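Local coordinates for protein endoglucanase (Acetivibrio cellulolyticus, PDB 5NRM) that contributes a type I cohesin domain that binds the dockerins of cellulosomal enzymes, within a larger scaffoldin that probably also hydrolyses internal beta-1,4-glucosidic linkages of cellulose, at residues V76-Y81 and G92-L97; L46-G51 and F64-E69. All blocks are in the same frame, centred on the assembly; numbering follows the deposited sequence. Where two conformers were deposited one is given.

Interaction 1: V76-Y81 and G92-L97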
loop_
_atom_site.group_PDB
_atom_site.type_symbol
_atom_site.label_atom_id
_atom_site.label_comp_id
_atom_site.label_asym_id
_atom_site.label_seq_id
_atom_site.Cartn_x
_atom_site.Cartn_y
_atom_site.Cartn_z
ATOM N N VAL A 76 3.240 1.473 -0.425
ATOM C CA VAL A 76 1.946 2.009 -0.144
ATOM C C VAL A 76 1.278 1.080 0.855
ATOM O O VAL A 76 1.372 -0.150 0.691
ATOM C CB VAL A 76 1.097 2.168 -1.367
ATOM C CG1 VAL A 76 -0.230 2.847 -1.031
ATOM C CG2 VAL A 76 1.839 3.068 -2.393
ATOM N N LEU A 77 0.588 1.595 1.885
ATOM C CA LEU A 77 -0.027 0.765 2.890
ATOM C C LEU A 77 -1.355 1.400 3.316
ATOM O O LEU A 77 -1.397 2.617 3.623
ATOM C CB LEU A 77 0.894 0.689 4.130
ATOM C CG LEU A 77 0.346 -0.132 5.309
ATOM C CD1 LEU A 77 0.245 -1.581 4.976
ATOM C CD2 LEU A 77 1.344 -0.006 6.447
ATOM N N PHE A 78 -2.393 0.601 3.490
ATOM C CA PHE A 78 -3.667 1.017 4.049
ATOM C C PHE A 78 -4.178 -0.072 5.009
ATOM O O PHE A 78 -4.087 -1.275 4.708
ATOM C CB PHE A 78 -4.748 1.247 2.958
ATOM C CG PHE A 78 -6.131 1.424 3.479
ATOM C CD1 PHE A 78 -6.586 2.654 4.057
ATOM C CD2 PHE A 78 -6.994 0.358 3.500
ATOM C CE1 PHE A 78 -7.851 2.758 4.577
ATOM C CE2 PHE A 78 -8.303 0.459 4.009
ATOM C CZ PHE A 78 -8.726 1.654 4.593
ATOM N N LEU A 79 -4.767 0.341 6.139
ATOM C CA LEU A 79 -5.547 -0.548 6.969
ATOM C C LEU A 79 -6.648 0.221 7.642
ATOM O O LEU A 79 -6.400 1.336 8.150
ATOM C CB LEU A 79 -4.580 -1.109 8.060
ATOM C CG LEU A 79 -5.239 -2.057 9.095
ATOM C CD1 LEU A 79 -5.744 -3.363 8.463
ATOM C CD2 LEU A 79 -4.320 -2.338 10.255
ATOM N N ASP A 80 -7.816 -0.370 7.719
ATOM C CA ASP A 80 -8.873 0.146 8.599
ATOM C C ASP A 80 -8.513 -0.125 10.020
ATOM O O ASP A 80 -8.756 -1.219 10.490
ATOM C CB ASP A 80 -10.247 -0.476 8.270
ATOM C CG ASP A 80 -11.319 -0.115 9.266
ATOM O OD1 ASP A 80 -11.061 0.846 10.051
ATOM O OD2 ASP A 80 -12.331 -0.850 9.311
ATOM N N TYR A 81 -7.880 0.834 10.701
ATOM C CA TYR A 81 -7.375 0.574 12.065
ATOM C C TYR A 81 -8.543 0.221 12.989
ATOM O O TYR A 81 -8.273 -0.423 14.009
ATOM C CB TYR A 81 -6.673 1.803 12.642
ATOM C CG TYR A 81 -5.192 1.872 12.335
ATOM C CD1 TYR A 81 -4.695 1.594 11.057
ATOM C CD2 TYR A 81 -4.287 2.175 13.302
ATOM C CE1 TYR A 81 -3.350 1.686 10.777
ATOM C CE2 TYR A 81 -2.932 2.304 13.013
ATOM C CZ TYR A 81 -2.465 2.037 11.762
ATOM O OH TYR A 81 -1.135 2.121 11.393
ATOM N N GLY A 92 -12.637 4.674 -6.904
ATOM C CA GLY A 92 -12.076 5.976 -7.212
ATOM C C GLY A 92 -10.599 6.008 -6.945
ATOM O O GLY A 92 -9.901 4.996 -6.988
ATOM N N VAL A 93 -10.114 7.206 -6.654
ATOM C CA VAL A 93 -8.728 7.461 -6.454
ATOM C C VAL A 93 -8.373 7.011 -5.040
ATOM O O VAL A 93 -8.930 7.451 -4.033
ATOM C CB VAL A 93 -8.357 8.979 -6.686
ATOM C CG1 VAL A 93 -6.890 9.159 -6.441
ATOM C CG2 VAL A 93 -8.684 9.388 -8.081
ATOM N N PHE A 94 -7.388 6.139 -5.011
ATOM C CA PHE A 94 -6.796 5.605 -3.770
ATOM C C PHE A 94 -5.541 6.337 -3.314
ATOM O O PHE A 94 -5.294 6.470 -2.122
ATOM C CB PHE A 94 -6.460 4.095 -4.011
ATOM C CG PHE A 94 -5.831 3.398 -2.810
ATOM C CD1 PHE A 94 -6.613 3.003 -1.718
ATOM C CD2 PHE A 94 -4.531 3.084 -2.810
ATOM C CE1 PHE A 94 -5.994 2.328 -0.674
ATOM C CE2 PHE A 94 -3.908 2.452 -1.749
ATOM C CZ PHE A 94 -4.646 2.023 -0.706
ATOM N N ALA A 95 -4.691 6.760 -4.241
ATOM C CA ALA A 95 -3.498 7.569 -3.919
ATOM C C ALA A 95 -3.264 8.571 -5.016
ATOM O O ALA A 95 -3.472 8.257 -6.198
ATOM C CB ALA A 95 -2.265 6.714 -3.754
ATOM N N ASN A 96 -2.775 9.747 -4.640
ATOM C CA ASN A 96 -2.264 10.780 -5.596
ATOM C C ASN A 96 -0.769 10.890 -5.403
ATOM O O ASN A 96 -0.345 11.266 -4.289
ATOM C CB ASN A 96 -2.979 12.106 -5.322
ATOM C CG ASN A 96 -4.458 12.016 -5.677
ATOM O OD1 ASN A 96 -5.373 12.171 -4.766
ATOM N ND2 ASN A 96 -4.723 11.782 -6.926
ATOM N N LEU A 97 -0.005 10.625 -6.456
ATOM C CA LEU A 97 1.409 10.652 -6.399
ATOM C C LEU A 97 1.840 11.989 -7.014
ATOM O O LEU A 97 1.540 12.250 -8.164
ATOM C CB LEU A 97 1.979 9.462 -7.135
ATOM C CG LEU A 97 1.484 8.080 -6.700
ATOM C CD1 LEU A 97 2.161 7.042 -7.628
ATOM C CD2 LEU A 97 1.731 7.835 -5.205
#
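Val-76 and Phe-78 meet Phe-94 between strands that share no hydrogen bond, the nearest CA atoms being those of Val-76 and Ala-95 at 8.6 Å. The two segments belong to the opposed layers of the cohesin jelly-roll beta sandwich, and the contact lies in its apolar core. Along 76-79 the side chains alternate: Val-76 and Phe-78 point inward, while Leu-77 and Leu-79 pack outside against Leu-60 and Ala-17 of the bound dockerin chain. The contact is therefore the inner lining of a dockerin-binding strand.

Phe-94 spans the gap. With CG anti to the backbone N (chi1 180°), its ring is carried across from the other layer and presents its far rim, atoms CE1, CZ and CE2, to strand 73-79. Both partners approach this rim near the ring plane, so the ring meets the opposing strand edge first. One of them, Val-76, uses a single methyl, CG1, and the valine and phenylalanine side chains pass antiparallel. Phe-78 touches chiefly through its CB; beyond that atom its ring turns away from Phe-94 toward Thr-58 and Ile-88. Phe-64 adds an edge-to-face partner for the Phe-94 ring.

On its own strand Phe-94 sits in a classic beta bulge, in which Phe-94 and Ala-95 both face Val-22, and its psi of -37° departs from the extended backbone around it. The grip on the ring rim is made by Val-76 CG1, 3.8 Å from Phe-94 CE2, and Phe-78 CB, 3.7 Å from Phe-94 CZ.

Interaction 2: L46-G51 and F64-E69; sequences LEYISG and FGINKE
Tyr-48 lies alongside Lys-68 and reaches to Ile-66 between two nearly antiparallel strands (163°) that have no direct hydrogen bond; waters join them instead. At the ring's edge and in its plane, one water is bonded to Tyr-48 OH at 2.7 Å and donates to the backbone Ile-66 O at 2.8 Å. A second donates to the backbone Tyr-48 O and, in the Lys-68 conformer described here, accepts a longer bond from Lys-68 NZ. That ammonium also forms a salt bridge with Asp-71.

The short strand axes come within 7.2 Å, and the Tyr-48 ring lies between the strands: CG anti to the backbone N (chi1 -179°) sends it toward segment 64-69. Its CD2 lies 3.9 Å from Lys-68 CB, and the extended lysine chain runs antiparallel beside the ring. One ring face has the backbone Ser-50 N above its centre, 3.9 Å from the plane, at a classic beta bulge where Ile-49 and Ser-50 both face Asn-98. In the Ile-66 conformer described, the hydroxyl comes 3.7 Å from Ile-66 CG1, while Gly-51 borders the isoleucine from the tyrosine's own strand.

Strand 46-53 is paired with strand 92-101 and strand 64-70 with strand 73-79, so the contact closes one side of the cohesin jelly-roll sandwich, where the border strands of its two layers meet.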
loop_
_atom_site.group_PDB
_atom_site.type_symbol
_atom_site.label_atom_id
_atom_site.label_comp_id
_atom_site.label_asym_id
_atom_site.label_seq_id
_atom_site.Cartn_x
_atom_site.Cartn_y
_atom_site.Cartn_z
ATOM N N LEU A 46 11.363 11.695 -13.398
ATOM C CA LEU A 46 10.463 12.167 -12.383
ATOM C C LEU A 46 11.188 12.241 -11.063
ATOM O O LEU A 46 11.885 11.285 -10.654
ATOM C CB LEU A 46 9.244 11.260 -12.211
ATOM C CG LEU A 46 8.353 10.955 -13.425
ATOM C CD1 LEU A 46 7.369 9.870 -13.061
ATOM C CD2 LEU A 46 7.672 12.220 -13.997
ATOM N N GLU A 47 10.901 13.294 -10.353
ATOM C CA GLU A 47 11.372 13.500 -8.961
ATOM C C GLU A 47 10.120 13.361 -8.050
ATOM O O GLU A 47 9.207 14.175 -8.136
ATOM C CB GLU A 47 12.005 14.854 -8.794
ATOM C CG GLU A 47 12.438 15.156 -7.360
ATOM C CD GLU A 47 12.659 16.679 -7.041
ATOM O OE1 GLU A 47 12.233 17.666 -7.742
ATOM O OE2 GLU A 47 13.232 16.904 -5.926
ATOM N N TYR A 48 10.085 12.311 -7.219
ATOM C CA TYR A 48 8.997 12.168 -6.244
ATOM C C TYR A 48 9.037 13.185 -5.174
ATOM O O TYR A 48 10.076 13.381 -4.548
ATOM C CB TYR A 48 9.022 10.779 -5.659
ATOM C CG TYR A 48 7.931 10.496 -4.656
ATOM C CD1 TYR A 48 6.641 10.254 -5.091
ATOM C CD2 TYR A 48 8.211 10.430 -3.277
ATOM C CE1 TYR A 48 5.653 9.936 -4.225
ATOM C CE2 TYR A 48 7.185 10.120 -2.418
ATOM C CZ TYR A 48 5.933 9.822 -2.907
ATOM O OH TYR A 48 4.983 9.466 -1.930
ATOM N N ILE A 49 7.909 13.846 -4.964
ATOM C CA ILE A 49 7.796 14.883 -3.937
ATOM C C ILE A 49 6.981 14.380 -2.704
ATOM O O ILE A 49 7.423 14.478 -1.536
ATOM C CB ILE A 49 7.189 16.159 -4.511
ATOM C CG1 ILE A 49 8.157 16.663 -5.624
ATOM C CG2 ILE A 49 6.963 17.220 -3.439
ATOM C CD1 ILE A 49 9.537 17.073 -5.178
ATOM N N SER A 50 5.821 13.809 -2.970
ATOM C CA SER A 50 4.956 13.344 -1.878
ATOM C C SER A 50 3.860 12.478 -2.455
ATOM O O SER A 50 3.636 12.401 -3.686
ATOM C CB SER A 50 4.303 14.578 -1.185
ATOM O OG SER A 50 3.400 15.248 -2.079
ATOM N N GLY A 51 3.141 11.827 -1.551
ATOM C CA GLY A 51 2.043 10.978 -1.908
ATOM C C GLY A 51 0.944 11.140 -0.917
ATOM O O GLY A 51 1.217 11.101 0.294
ATOM N N PHE A 64 -3.528 5.339 6.486
ATOM C CA PHE A 64 -2.831 5.311 5.208
ATOM C C PHE A 64 -1.429 5.802 5.278
ATOM O O PHE A 64 -1.169 6.894 5.867
ATOM C CB PHE A 64 -3.640 6.196 4.242
ATOM C CG PHE A 64 -3.112 6.240 2.819
ATOM C CD1 PHE A 64 -3.622 5.400 1.810
ATOM C CD2 PHE A 64 -2.168 7.228 2.452
ATOM C CE1 PHE A 64 -3.157 5.497 0.519
ATOM C CE2 PHE A 64 -1.700 7.284 1.134
ATOM C CZ PHE A 64 -2.193 6.427 0.206
ATOM N N GLY A 65 -0.537 5.155 4.587
ATOM C CA GLY A 65 0.806 5.660 4.448
ATOM C C GLY A 65 1.411 5.373 3.084
ATOM O O GLY A 65 1.145 4.334 2.466
ATOM N N ILE A 66 2.339 6.254 2.661
ATOM C CA ILE A 66 3.156 6.064 1.486
ATOM C C ILE A 66 4.568 6.513 1.819
ATOM O O ILE A 66 4.752 7.600 2.425
ATOM C CB ILE A 66 2.514 6.774 0.254
ATOM C CG1 ILE A 66 3.219 6.352 -1.035
ATOM C CG2 ILE A 66 2.423 8.274 0.471
ATOM C CD1 ILE A 66 2.422 6.657 -2.293
ATOM N N ASN A 67 5.572 5.734 1.461
ATOM C CA ASN A 67 6.961 6.080 1.743
ATOM C C ASN A 67 7.824 5.821 0.521
ATOM O O ASN A 67 7.660 4.817 -0.174
ATOM C CB ASN A 67 7.460 5.261 2.923
ATOM C CG ASN A 67 8.898 5.553 3.274
ATOM O OD1 ASN A 67 9.238 6.699 3.539
ATOM N ND2 ASN A 67 9.726 4.553 3.274
ATOM N N LYS A 68 8.730 6.750 0.227
ATOM C CA LYS A 68 9.741 6.501 -0.795
ATOM C C LYS A 68 10.824 5.643 -0.194
ATOM O O LYS A 68 11.614 6.112 0.658
ATOM C CB LYS A 68 10.322 7.824 -1.311
ATOM C CG LYS A 68 11.396 7.578 -2.379
ATOM C CD LYS A 68 12.040 8.878 -2.854
ATOM C CE LYS A 68 13.264 8.631 -3.677
ATOM N NZ LYS A 68 14.113 9.861 -3.571
ATOM N N GLU A 69 10.906 4.395 -0.619
ATOM C CA GLU A 69 11.922 3.484 -0.060
ATOM C C GLU A 69 13.313 3.825 -0.659
ATOM O O GLU A 69 14.362 3.829 0.026
ATOM C CB GLU A 69 11.568 2.017 -0.313
ATOM C CG GLU A 69 12.669 1.055 0.101
ATOM C CD GLU A 69 12.251 -0.383 -0.112
ATOM O OE1 GLU A 69 11.076 -0.630 0.083
ATOM O OE2 GLU A 69 13.108 -1.211 -0.510
HETATM O O HOH W 1 5.668 9.635 0.690
HETATM O O HOH W 2 12.559 12.321 -4.819
#

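How the interactions relate
Interactions 1 and 2 have centres 12 Å apart and share the same two layers: strand 64-70 pairs with strand 73-79, and strand 46-53 with strand 92-101. Leu-77 O and Gly-65 N, 2.8 Å apart, probably form one of the hydrogen bonds joining the segments of the dockerin-binding layer. Phe-64, of segment 64-69, brings its CE1 to 3.5 Å from Phe-94 O, and Ile-66 packs against Val-76 and Leu-97. Interaction 1 thus lies in the buried core and interaction 2 at a more hydrated flank. Outside, segments 76-81 and 64-69 both reach the dockerin chain: Tyr-81 O accepts from its Arg-20, and Asn-67 ND2 is bonded to its Leu-60 O.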